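Local coordinates for protein probable glucarate dehydratase (Mycobacterium smegmatis str. MC2 155, PDB 3VDG) that probably dehydrates glucarate or a related acid sugar as a metal-dependent member of the enolase superfamily, at residues A[56-61]-A[349-354]; A[142-147]-A[322-327]; A[126-131]-A[298-303]. One frame throughout, in Å; residues are numbered along the deposited sequence.

Contact 1 of 3, residues A[56-61]-A[349-354]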
loop_
_atom_site.group_PDB
_atom_site.type_symbol
_atom_site.label_atom_id
_atom_site.label_comp_id
_atom_site.label_asym_id
_atom_site.label_seq_id
_atom_site.Cartn_x
_atom_site.Cartn_y
_atom_site.Cartn_z
ATOM N N ALA A 56 30.916 12.648 0.242
ATOM C CA ALA A 56 29.732 11.940 -0.221
ATOM C C ALA A 56 28.894 12.956 -1.013
ATOM O O ALA A 56 28.885 14.142 -0.664
ATOM C CB ALA A 56 28.949 11.432 0.981
ATOM N N LEU A 57 28.199 12.499 -2.054
ATOM C CA LEU A 57 27.393 13.392 -2.917
ATOM C C LEU A 57 25.889 13.181 -2.726
ATOM O O LEU A 57 25.443 12.047 -2.594
ATOM C CB LEU A 57 27.701 13.110 -4.391
ATOM C CG LEU A 57 29.155 13.096 -4.859
ATOM C CD1 LEU A 57 29.196 12.761 -6.350
ATOM C CD2 LEU A 57 29.847 14.404 -4.550
ATOM N N ARG A 58 25.108 14.260 -2.716
ATOM C CA ARG A 58 23.633 14.161 -2.744
ATOM C C ARG A 58 23.108 15.264 -3.658
ATOM O O ARG A 58 23.848 16.206 -3.990
ATOM C CB ARG A 58 23.028 14.309 -1.345
ATOM C CG ARG A 58 23.572 13.319 -0.323
ATOM C CD ARG A 58 23.071 11.906 -0.565
ATOM N NE ARG A 58 21.700 11.729 -0.076
ATOM C CZ ARG A 58 21.031 10.598 -0.183
ATOM N NH1 ARG A 58 21.604 9.534 -0.765
ATOM N NH2 ARG A 58 19.794 10.529 0.289
ATOM N N ALA A 59 21.868 15.117 -4.117
ATOM C CA ALA A 59 21.202 16.160 -4.901
ATOM C C ALA A 59 19.989 16.611 -4.100
ATOM O O ALA A 59 19.208 15.791 -3.618
ATOM C CB ALA A 59 20.787 15.642 -6.275
ATOM N N VAL A 60 19.876 17.913 -3.910
ATOM C CA VAL A 60 18.726 18.511 -3.224
ATOM C C VAL A 60 17.724 18.958 -4.266
ATOM O O VAL A 60 18.080 19.662 -5.238
ATOM C CB VAL A 60 19.166 19.711 -2.382
ATOM C CG1 VAL A 60 17.948 20.500 -1.884
ATOM C CG2 VAL A 60 20.035 19.234 -1.212
ATOM N N ILE A 61 16.476 18.524 -4.095
ATOM C CA ILE A 61 15.374 18.947 -4.952
ATOM C C ILE A 61 14.562 19.999 -4.227
ATOM O O ILE A 61 14.127 19.788 -3.098
ATOM C CB ILE A 61 14.423 17.785 -5.354
ATOM C CG1 ILE A 61 15.017 16.950 -6.493
ATOM C CG2 ILE A 61 13.091 18.323 -5.876
ATOM C CD1 ILE A 61 16.211 16.127 -6.087
ATOM N N GLY A 349 19.729 16.095 6.043
ATOM C CA GLY A 349 18.532 16.281 6.872
ATOM C C GLY A 349 17.162 16.162 6.203
ATOM O O GLY A 349 16.152 15.889 6.872
ATOM N N ILE A 350 17.115 16.381 4.898
ATOM C CA ILE A 350 15.876 16.184 4.144
ATOM C C ILE A 350 15.528 14.695 4.131
ATOM O O ILE A 350 14.404 14.289 4.489
ATOM C CB ILE A 350 16.021 16.725 2.708
ATOM C CG1 ILE A 350 16.265 18.244 2.731
ATOM C CG2 ILE A 350 14.786 16.343 1.886
ATOM C CD1 ILE A 350 16.744 18.821 1.404
ATOM N N SER A 351 16.494 13.866 3.727
ATOM C CA SER A 351 16.309 12.414 3.814
ATOM C C SER A 351 15.971 11.997 5.238
ATOM O O SER A 351 15.117 11.132 5.461
ATOM C CB SER A 351 17.573 11.671 3.346
ATOM O OG SER A 351 17.691 11.714 1.927
ATOM N N LEU A 352 16.654 12.581 6.219
ATOM C CA LEU A 352 16.408 12.128 7.588
ATOM C C LEU A 352 14.949 12.431 7.969
ATOM O O LEU A 352 14.248 11.586 8.546
ATOM C CB LEU A 352 17.376 12.789 8.579
ATOM C CG LEU A 352 17.179 12.379 10.050
ATOM C CD1 LEU A 352 17.322 10.870 10.243
ATOM C CD2 LEU A 352 18.165 13.123 10.941
ATOM N N ALA A 353 14.479 13.630 7.642
ATOM C CA ALA A 353 13.094 13.979 7.984
ATOM C C ALA A 353 12.129 13.006 7.304
ATOM O O ALA A 353 11.158 12.539 7.911
ATOM C CB ALA A 353 12.781 15.416 7.569
ATOM N N ALA A 354 12.376 12.713 6.032
ATOM C CA ALA A 354 11.473 11.833 5.302
ATOM C C ALA A 354 11.463 10.419 5.914
ATOM O O ALA A 354 10.403 9.806 6.047
ATOM C CB ALA A 354 11.858 11.800 3.831
#

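Contact 2 of 3, residues A[142-147]-A[322-327]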
loop_
_atom_site.group_PDB
_atom_site.type_symbol
_atom_site.label_atom_id
_atom_site.label_comp_id
_atom_site.label_asym_id
_atom_site.label_seq_id
_atom_site.Cartn_x
_atom_site.Cartn_y
_atom_site.Cartn_z
ATOM N N ALA A 142 9.125 15.571 -2.135
ATOM C CA ALA A 142 8.864 17.004 -2.240
ATOM C C ALA A 142 7.364 17.309 -2.422
ATOM O O ALA A 142 6.844 18.312 -1.892
ATOM C CB ALA A 142 9.692 17.616 -3.379
ATOM N N CYS A 143 6.660 16.467 -3.177
ATOM C CA CYS A 143 5.204 16.638 -3.336
ATOM C C CYS A 143 4.481 16.482 -2.004
ATOM O O CYS A 143 3.583 17.272 -1.676
ATOM C CB CYS A 143 4.610 15.637 -4.344
ATOM S SG CYS A 143 4.860 16.085 -6.079
ATOM N N LEU A 144 4.851 15.460 -1.238
ATOM C CA LEU A 144 4.218 15.259 0.075
ATOM C C LEU A 144 4.526 16.436 1.005
ATOM O O LEU A 144 3.694 16.831 1.831
ATOM C CB LEU A 144 4.696 13.953 0.712
ATOM C CG LEU A 144 4.207 12.680 -0.004
ATOM C CD1 LEU A 144 4.789 11.439 0.672
ATOM C CD2 LEU A 144 2.696 12.603 0.008
ATOM N N ASP A 145 5.751 16.951 0.922
ATOM C CA ASP A 145 6.136 18.121 1.712
ATOM C C ASP A 145 5.180 19.292 1.367
ATOM O O ASP A 145 4.632 19.931 2.260
ATOM C CB ASP A 145 7.617 18.466 1.429
ATOM C CG ASP A 145 8.180 19.589 2.314
ATOM O OD1 ASP A 145 7.568 19.977 3.340
ATOM O OD2 ASP A 145 9.283 20.087 1.969
ATOM N N VAL A 146 4.965 19.562 0.078
ATOM C CA VAL A 146 4.003 20.608 -0.312
ATOM C C VAL A 146 2.580 20.268 0.151
ATOM O O VAL A 146 1.888 21.116 0.720
ATOM C CB VAL A 146 4.018 20.909 -1.829
ATOM C CG1 VAL A 146 3.025 22.036 -2.153
ATOM C CG2 VAL A 146 5.427 21.334 -2.271
ATOM N N GLN A 147 2.153 19.024 -0.039
ATOM C CA GLN A 147 0.815 18.641 0.435
ATOM C C GLN A 147 0.672 19.001 1.909
ATOM O O GLN A 147 -0.348 19.552 2.326
ATOM C CB GLN A 147 0.584 17.138 0.263
ATOM C CG GLN A 147 0.416 16.699 -1.185
ATOM C CD GLN A 147 0.179 15.211 -1.294
ATOM O OE1 GLN A 147 -0.360 14.608 -0.378
ATOM N NE2 GLN A 147 0.562 14.617 -2.417
ATOM N N GLY A 322 9.830 6.428 -3.039
ATOM C CA GLY A 322 9.208 7.488 -2.227
ATOM C C GLY A 322 8.428 6.930 -1.052
ATOM O O GLY A 322 8.494 5.733 -0.765
ATOM N N LEU A 323 7.682 7.784 -0.357
ATOM C CA LEU A 323 7.122 7.362 0.929
ATOM C C LEU A 323 5.867 6.499 0.825
ATOM O O LEU A 323 5.677 5.536 1.603
ATOM C CB LEU A 323 6.873 8.580 1.828
ATOM C CG LEU A 323 8.069 9.531 2.056
ATOM C CD1 LEU A 323 7.729 10.610 3.089
ATOM C CD2 LEU A 323 9.340 8.811 2.486
ATOM N N GLN A 324 4.973 6.852 -0.088
ATOM C CA GLN A 324 3.780 6.022 -0.268
ATOM C C GLN A 324 4.131 4.618 -0.766
ATOM O O GLN A 324 3.564 3.624 -0.313
ATOM C CB GLN A 324 2.803 6.694 -1.230
ATOM C CG GLN A 324 2.344 8.060 -0.733
ATOM C CD GLN A 324 1.706 8.863 -1.859
ATOM O OE1 GLN A 324 0.495 8.839 -2.007
ATOM N NE2 GLN A 324 2.534 9.524 -2.701
ATOM N N ARG A 325 5.060 4.517 -1.708
ATOM C CA ARG A 325 5.492 3.182 -2.134
ATOM C C ARG A 325 6.233 2.407 -1.041
ATOM O O ARG A 325 6.188 1.170 -1.020
ATOM C CB ARG A 325 6.282 3.252 -3.440
ATOM C CG ARG A 325 5.327 3.531 -4.609
ATOM C CD ARG A 325 6.078 3.985 -5.857
ATOM N NE ARG A 325 6.769 2.892 -6.530
ATOM C CZ ARG A 325 6.186 2.052 -7.392
ATOM N NH1 ARG A 325 4.910 2.172 -7.691
ATOM N NH2 ARG A 325 6.889 1.087 -7.961
ATOM N N SER A 326 6.893 3.118 -0.123
ATOM C CA SER A 326 7.511 2.447 1.024
ATOM C C SER A 326 6.428 1.919 1.972
ATOM O O SER A 326 6.577 0.864 2.563
ATOM C CB SER A 326 8.465 3.377 1.777
ATOM O OG SER A 326 9.592 3.708 0.964
ATOM N N ARG A 327 5.345 2.671 2.124
ATOM C CA ARG A 327 4.198 2.202 2.889
ATOM C C ARG A 327 3.596 0.946 2.227
ATOM O O ARG A 327 3.181 0.020 2.900
ATOM C CB ARG A 327 3.160 3.320 2.991
ATOM C CG ARG A 327 1.892 2.891 3.709
ATOM C CD ARG A 327 0.820 3.983 3.669
ATOM N NE ARG A 327 -0.238 3.705 4.644
ATOM C CZ ARG A 327 -1.380 4.377 4.718
ATOM N NH1 ARG A 327 -2.279 4.062 5.654
ATOM N NH2 ARG A 327 -1.611 5.368 3.853
#

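Contact 3 of 3, residues A[126-131]-A[298-303]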
loop_
_atom_site.group_PDB
_atom_site.type_symbol
_atom_site.label_atom_id
_atom_site.label_comp_id
_atom_site.label_asym_id
_atom_site.label_seq_id
_atom_site.Cartn_x
_atom_site.Cartn_y
_atom_site.Cartn_z
ATOM N N ILE A 126 24.645 -2.134 -5.155
ATOM C CA ILE A 126 23.243 -2.512 -5.349
ATOM C C ILE A 126 22.827 -2.119 -6.761
ATOM O O ILE A 126 22.645 -0.934 -7.050
ATOM C CB ILE A 126 22.318 -1.748 -4.378
ATOM C CG1 ILE A 126 22.539 -2.215 -2.934
ATOM C CG2 ILE A 126 20.866 -1.871 -4.829
ATOM C CD1 ILE A 126 22.120 -1.210 -1.888
ATOM N N THR A 127 22.654 -3.108 -7.633
ATOM C CA THR A 127 22.445 -2.824 -9.053
ATOM C C THR A 127 21.076 -3.233 -9.642
ATOM O O THR A 127 20.868 -3.125 -10.845
ATOM C CB THR A 127 23.591 -3.405 -9.929
ATOM O OG1 THR A 127 23.539 -4.840 -9.928
ATOM C CG2 THR A 127 24.962 -2.936 -9.420
ATOM N N SER A 128 20.131 -3.678 -8.821
ATOM C CA SER A 128 18.863 -4.139 -9.376
ATOM C C SER A 128 17.648 -3.269 -9.026
ATOM O O SER A 128 16.511 -3.683 -9.232
ATOM C CB SER A 128 18.609 -5.610 -9.008
ATOM O OG SER A 128 18.641 -5.826 -7.605
ATOM N N ALA A 129 17.876 -2.058 -8.511
ATOM C CA ALA A 129 16.736 -1.189 -8.150
ATOM C C ALA A 129 16.117 -0.521 -9.381
ATOM O O ALA A 129 16.799 -0.294 -10.379
ATOM C CB ALA A 129 17.133 -0.150 -7.107
ATOM N N SER A 130 14.823 -0.234 -9.314
ATOM C CA SER A 130 14.099 0.418 -10.410
ATOM C C SER A 130 14.661 1.809 -10.675
ATOM O O SER A 130 14.878 2.597 -9.739
ATOM C CB SER A 130 12.609 0.521 -10.068
ATOM O OG SER A 130 11.958 1.564 -10.787
ATOM N N VAL A 131 14.933 2.113 -11.941
ATOM C CA VAL A 131 15.405 3.450 -12.286
ATOM C C VAL A 131 14.285 4.480 -12.114
ATOM O O VAL A 131 14.523 5.577 -11.616
ATOM C CB VAL A 131 15.947 3.529 -13.723
ATOM C CG1 VAL A 131 16.251 4.982 -14.082
ATOM C CG2 VAL A 131 17.212 2.690 -13.845
ATOM N N PHE A 298 10.052 -3.852 -6.355
ATOM C CA PHE A 298 8.835 -4.647 -6.198
ATOM C C PHE A 298 8.871 -5.948 -7.005
ATOM O O PHE A 298 8.403 -6.979 -6.531
ATOM C CB PHE A 298 7.570 -3.830 -6.530
ATOM C CG PHE A 298 7.275 -2.752 -5.506
ATOM C CD1 PHE A 298 6.631 -3.066 -4.311
ATOM C CD2 PHE A 298 7.683 -1.449 -5.723
ATOM C CE1 PHE A 298 6.382 -2.093 -3.357
ATOM C CE2 PHE A 298 7.424 -0.463 -4.779
ATOM C CZ PHE A 298 6.778 -0.785 -3.594
ATOM N N ASP A 299 9.412 -5.923 -8.218
ATOM C CA ASP A 299 9.356 -7.167 -9.013
ATOM C C ASP A 299 10.255 -8.301 -8.510
ATOM O O ASP A 299 10.210 -9.419 -9.024
ATOM C CB ASP A 299 9.529 -6.916 -10.518
ATOM C CG ASP A 299 10.876 -6.343 -10.873
ATOM O OD1 ASP A 299 10.970 -5.713 -11.947
ATOM O OD2 ASP A 299 11.834 -6.515 -10.090
ATOM N N GLN A 300 11.052 -8.027 -7.489
ATOM C CA GLN A 300 11.852 -9.082 -6.863
ATOM C C GLN A 300 11.134 -9.754 -5.708
ATOM O O GLN A 300 11.534 -10.823 -5.249
ATOM C CB GLN A 300 13.197 -8.521 -6.387
ATOM C CG GLN A 300 14.102 -8.133 -7.549
ATOM C CD GLN A 300 15.153 -7.123 -7.138
ATOM O OE1 GLN A 300 15.227 -6.726 -5.976
ATOM N NE2 GLN A 300 15.946 -6.681 -8.091
ATOM N N LEU A 301 10.065 -9.143 -5.220
ATOM C CA LEU A 301 9.381 -9.713 -4.044
ATOM C C LEU A 301 8.806 -11.130 -4.268
ATOM O O LEU A 301 8.949 -12.005 -3.417
ATOM C CB LEU A 301 8.282 -8.759 -3.539
ATOM C CG LEU A 301 8.851 -7.589 -2.725
ATOM C CD1 LEU A 301 7.813 -6.465 -2.617
ATOM C CD2 LEU A 301 9.292 -8.055 -1.340
ATOM N N PRO A 302 8.134 -11.357 -5.406
ATOM C CA PRO A 302 7.525 -12.687 -5.552
ATOM C C PRO A 302 8.552 -13.833 -5.500
ATOM O O PRO A 302 8.290 -14.861 -4.872
ATOM C CB PRO A 302 6.848 -12.617 -6.921
ATOM C CG PRO A 302 6.588 -11.158 -7.147
ATOM C CD PRO A 302 7.706 -10.417 -6.461
ATOM N N ALA A 303 9.699 -13.669 -6.147
ATOM C CA ALA A 303 10.733 -14.721 -6.096
ATOM C C ALA A 303 11.291 -14.872 -4.681
ATOM O O ALA A 303 11.479 -15.992 -4.198
ATOM C CB ALA A 303 11.847 -14.446 -7.094
#

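Contact 1 of 3, residues A[56-61]-A[349-354]
R58 reaches across to S351 from strand 55-65, the middle strand of a three-stranded antiparallel sheet, to the start of helix 349-360. In the enolase superfamily fold such an N-terminal sheet belongs to the capping domain, and the helix belongs to the alpha/beta barrel.

The CB of R58 points toward the helix, but neither it nor CG touches it. They leave the strand among neighbours on the capping side, where the R58 side chain packs on V38, F40 and Y76. The chain then bends about CB-CG (chi2 -72°) and again about CG-CD (chi3 -78°), which folds it over before the flat head group begins. NE, on the same edge as NH2, forms a salt bridge with OE2 of E74. CZ lies 4.1 Å from S351 OG. The tip, R58 NH2, donates to S351 OG at 2.9 Å. The bond is bent, with an N-H...O angle of 136°. The hydroxyl oxygen lies at the guanidinium edge, close to its plane.

E74 ties the group together. Its OE1 accepts a hydrogen bond from the backbone N of S351, in the first turn of the helix, while OE2 holds R58. The E74 carboxylate probably offsets the arginine charge. S351 OG has a second polar partner in NE2 of H318.

Beside this polar group lies a small apolar patch. The V60 and I350 side chains cross at about a right angle and meet through single methyls, with V60 CG1 3.9 Å from I350 CD1.

Contact 2 of 3, residues A[142-147]-A[322-327]
L144 fills the contact with L323 and Q324. Its CG lies opposite the carbonyl carbon (chi1 -69°), which sends both methyls across to helix 323-336. Its CD1 branch lies against the side of L323, 3.7 Å from L323 CB. The same methyl is 4.0 Å from L323 CG and 3.9 Å from L323 CD1, so one branch follows the leucine along its length. The other branch, L144 CD2, turns to the amide of Q324 and lies 4.1 Å from Q324 NE2. This is plain van der Waals packing between two helices.

The next shell is polar. Q324 NE2 donates to E140 OE2 and to T100 OG1, which fixes the amide beside the leucine. The other oxygen of E140, OE1, accepts a hydrogen bond from the backbone N of L323. One carboxylate of helix 131-151 thus holds both the first turn of helix 323-336 and the side chain that follows.

G322 is the N-cap residue, with a positive phi of 101°. At its backbone angles a CB would run into the preceding carbonyl O, which by itself calls for glycine. Its carbonyl oxygen takes two bonds from S326. S326 N is 3.1 Å from G322 O, and S326 OG is 2.9 Å from G322 O. They arrive from opposite faces of the carbonyl plane.

The Q324 amide also serves the dimer, as its OE1 accepts a hydrogen bond from R327 NH2 of the second subunit. R325 adds a salt bridge through NE to D133. Helix 131-151 lies between partners: A142 and C143 rest on L63 of strand 55-65, C143 also touches I103 of helix 100-111, and L144 faces helix 323-336. L323 itself packs on A354 and L358 of helix 349-360.

Contact 3 of 3, residues A[126-131]-A[298-303]
S128 and Q300 are the nearest backbone pair, 8.9 Å apart between CA atoms, where the loop ahead of helix 131-151 passes the turn that leads into helix 301-307. Residues 298-300 of that turn have helical backbone angles, and L301 N bonds to F298 O at 3.0 Å.

The gap is bridged mainly by the side chains. Both start toward each other. The Q300 chain runs extended beyond CG (chi2 158°), so its amide is carried out to the loop. Q300 NE2 donates to S128 OG at 2.9 Å, in a weak, bent bond with an N-H...O angle of 141°. S128 was modelled in two conformers, so this bond may hold for part of the molecules only. The amide is steadied at its other atom: Q300 OE1 accepts a hydrogen bond from V296 N, and a weaker one from A297 N. That anchoring leaves NE2 on the side of the loop.

S128 also packs on V296, so both partners lean on the same short loop. Segment 126-131 is near the metal site without joining it. The S128 side chain is about 13 Å from the bound sodium, while I126 touches N292, one of the sodium ligands.

On one side, S130 is the N-cap of helix 131-151: its OG bonds to D133 N and also to D114 OD1. On the other, F298 packs on R325, L328 and I332 of helix 323-336 and meets W320 edge-to-face. L301 and P302 lie against T335 and F336 of the second subunit, and A129 touches Y319 of helix 317-320.

How the contacts relate
Contacts 1 and 2 are buried, and contact 3 is at the surface. Contact 1 mixes charge and apolar packing in the interior, and its two segments meet no other chain. Contact 2 is apolar between its segments, with polar bonds to E140 and T100 around it. Contact 3 rests on one weak side-chain bond. Contacts 1 and 2 touch: L323 CD2 is 3.8 Å from A354 O, and I61 packs on A142. Contact 3 stands about 11 Å from contact 1 at the nearest atoms but touches contact 2, F298 CZ lying 3.3 Å from R325 O. Helix 131-151 supplies contact 2 and begins at the end of the contact 3 loop. Contacts 2 and 3 both border the second subunit.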